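Local coordinates for oxidoreductase, 2OG-Fe oxygenase family protein, putative, expressed (Oryza sativa subsp. japonica, PDB 5XOI), which probably acts as an iron-dependent dioxygenase of the AlkB family, binding 2-oxoglutarate and a single metal ion in its catalytic domain, at residues A[210-213]-A[214-218]. Numbering follows the deposited sequence.
Sequences PNWL and TDEAK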
ATOM      1  N   PRO A 210       1.467 -16.561   7.075  1.00 18.57           N
ATOM      2  CA  PRO A 210       1.697 -17.278   8.336  1.00 20.56           C
ATOM      3  C   PRO A 210       0.469 -18.077   8.747  1.00 22.18           C
ATOM      4  O   PRO A 210      -0.670 -17.625   8.604  1.00 19.30           O
ATOM      5  CB  PRO A 210       2.004 -16.159   9.337  1.00 19.12           C
ATOM      6  CG  PRO A 210       2.383 -14.985   8.505  1.00 28.60           C
ATOM      7  CD  PRO A 210       1.626 -15.109   7.219  1.00 23.15           C
ATOM      8  N   ASN A 211       0.719 -19.281   9.266  1.00 18.82           N
ATOM      9  CA  ASN A 211      -0.373 -20.168   9.653  1.00 21.84           C
ATOM     10  C   ASN A 211      -1.266 -19.529  10.708  1.00 22.17           C
ATOM     11  O   ASN A 211      -2.493 -19.655  10.650  1.00 22.46           O
ATOM     12  CB  ASN A 211       0.191 -21.490  10.173  1.00 22.46           C
ATOM     13  CG  ASN A 211      -0.896 -22.465  10.597  1.00 35.55           C
ATOM     14  OD1 ASN A 211      -1.012 -22.818  11.775  1.00 39.27           O
ATOM     15  ND2 ASN A 211      -1.696 -22.908   9.634  1.00 34.23           N
ATOM     16  N   TRP A 212      -0.672 -18.848  11.689  1.00 21.48           N
ATOM     17  CA  TRP A 212      -1.483 -18.253  12.747  1.00 22.22           C
ATOM     18  C   TRP A 212      -2.435 -17.202  12.188  1.00 21.40           C
ATOM     19  O   TRP A 212      -3.569 -17.073  12.662  1.00 22.75           O
ATOM     20  CB  TRP A 212      -0.586 -17.651  13.833  1.00 23.86           C
ATOM     21  CG  TRP A 212       0.292 -16.541  13.350  1.00 19.55           C
ATOM     22  CD1 TRP A 212       1.584 -16.642  12.937  1.00 19.74           C
ATOM     23  CD2 TRP A 212      -0.060 -15.154  13.239  1.00 21.68           C
ATOM     24  NE1 TRP A 212       2.064 -15.405  12.573  1.00 24.37           N
ATOM     25  CE2 TRP A 212       1.074 -14.474  12.753  1.00 21.49           C
ATOM     26  CE3 TRP A 212      -1.220 -14.422  13.518  1.00 23.44           C
ATOM     27  CZ2 TRP A 212       1.077 -13.102  12.515  1.00 27.38           C
ATOM     28  CZ3 TRP A 212      -1.211 -13.055  13.290  1.00 25.89           C
ATOM     29  CH2 TRP A 212      -0.067 -12.412  12.795  1.00 25.61           C
ATOM     30  N   LEU A 213      -2.007 -16.458  11.167  1.00 18.68           N
ATOM     31  CA  LEU A 213      -2.881 -15.437  10.599  1.00 20.66           C
ATOM     32  C   LEU A 213      -3.994 -16.063   9.768  1.00 23.07           C
ATOM     33  O   LEU A 213      -5.161 -15.661   9.874  1.00 25.12           O
ATOM     34  CB  LEU A 213      -2.058 -14.467   9.752  1.00 21.92           C
ATOM     35  CG  LEU A 213      -2.867 -13.330   9.127  1.00 23.22           C
ATOM     36  CD1 LEU A 213      -3.557 -12.528  10.228  1.00 24.09           C
ATOM     37  CD2 LEU A 213      -1.978 -12.443   8.259  1.00 18.82           C
ATOM     38  N   THR A 214      -3.653 -17.045   8.931  1.00 17.87           N
ATOM     39  CA  THR A 214      -4.679 -17.753   8.174  1.00 19.32           C
ATOM     40  C   THR A 214      -5.718 -18.351   9.106  1.00 20.35           C
ATOM     41  O   THR A 214      -6.924 -18.287   8.831  1.00 23.42           O
ATOM     42  CB  THR A 214      -4.026 -18.851   7.333  1.00 26.21           C
ATOM     43  OG1 THR A 214      -3.127 -18.251   6.390  1.00 28.91           O
ATOM     44  CG2 THR A 214      -5.082 -19.658   6.593  1.00 30.51           C
ATOM     45  N   ASP A 215      -5.265 -18.901  10.237  1.00 16.15           N
ATOM     46  CA  ASP A 215      -6.148 -19.591  11.174  1.00 21.01           C
ATOM     47  C   ASP A 215      -6.984 -18.610  11.984  1.00 24.57           C
ATOM     48  O   ASP A 215      -8.195 -18.792  12.133  1.00 27.92           O
ATOM     49  CB  ASP A 215      -5.326 -20.468  12.120  1.00 26.07           C
ATOM     50  CG  ASP A 215      -5.007 -21.833  11.540  1.00 43.31           C
ATOM     51  OD1 ASP A 215      -5.321 -22.082  10.355  1.00 48.65           O
ATOM     52  OD2 ASP A 215      -4.432 -22.659  12.279  1.00 47.41           O
ATOM     53  N   GLU A 216      -6.350 -17.583  12.552  1.00 19.89           N
ATOM     54  CA  GLU A 216      -7.086 -16.696  13.445  1.00 21.21           C
ATOM     55  C   GLU A 216      -7.992 -15.748  12.673  1.00 22.77           C
ATOM     56  O   GLU A 216      -9.115 -15.469  13.108  1.00 25.94           O
ATOM     57  CB  GLU A 216      -6.117 -15.920  14.333  1.00 21.63           C
ATOM     58  CG  GLU A 216      -5.336 -16.810  15.292  1.00 28.28           C
ATOM     59  CD  GLU A 216      -4.415 -16.027  16.201  1.00 33.75           C
ATOM     60  OE1 GLU A 216      -4.664 -14.813  16.388  1.00 27.36           O
ATOM     61  OE2 GLU A 216      -3.451 -16.629  16.732  1.00 39.61           O
ATOM     62  N   ALA A 217      -7.536 -15.255  11.523  1.00 21.12           N
ATOM     63  CA  ALA A 217      -8.302 -14.304  10.726  1.00 20.44           C
ATOM     64  C   ALA A 217      -9.166 -14.968   9.662  1.00 24.93           C
ATOM     65  O   ALA A 217      -9.922 -14.267   8.979  1.00 26.67           O
ATOM     66  CB  ALA A 217      -7.362 -13.293  10.054  1.00 18.99           C
ATOM     67  N   LYS A 218      -9.085 -16.291   9.517  1.00 22.16           N
ATOM     68  CA  LYS A 218      -9.792 -17.022   8.458  1.00 28.44           C
ATOM     69  C   LYS A 218      -9.527 -16.392   7.089  1.00 27.85           C
ATOM     70  O   LYS A 218     -10.444 -16.093   6.315  1.00 22.67           O
ATOM     71  CB  LYS A 218     -11.295 -17.101   8.750  1.00 37.32           C
ATOM     72  CG  LYS A 218     -11.644 -17.840  10.044  1.00 38.04           C
ATOM     73  CD  LYS A 218     -10.925 -19.188  10.125  1.00 41.47           C
ATOM     74  CE  LYS A 218     -11.084 -19.831  11.501  1.00 41.76           C
ATOM     75  NZ  LYS A 218     -10.009 -20.838  11.782  1.00 41.25           N
TER
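L213 and A217 meet one turn apart on the buried side of a short helix, L213 CD1 lying 3.9 Å from A217 CB. Four successive i to i+4 backbone hydrogen bonds build the turns behind them. In the first, T214 N reaches P210 O at 3.1 Å. P210 holds the N-cap position. The last of the four runs from A217 N to L213 O at 2.9 Å. On the exposed side N211 and D215 cross at an angle without a hydrogen bond. N211 OD1 and D215 OD2, both acceptors, are 3.5 Å apart, and the amide and carboxylate planes are turned 70° from each other. E216 CG lies beside its own backbone N (chi1 -65°), which sets it 3.2 Å from W212 O, and the carboxylate carbon comes to the edge of the indole. This helix, 211-217, follows strand 198-205 and leads to strand 223-229 of the double-stranded beta-helix fold of 2OG-Fe(II) oxygenases. K218 leaves helical geometry with a positive phi and turns its chain back, so that NZ hydrogen-bonds to D215 O at 2.8 Å, on a lone pair. Helix 22-37 packs against the inner side. There H22 stacks on the W212 ring and hydrogen-bonds E216 OE1 through NE2, Q25 touches L213, and I29 touches A217.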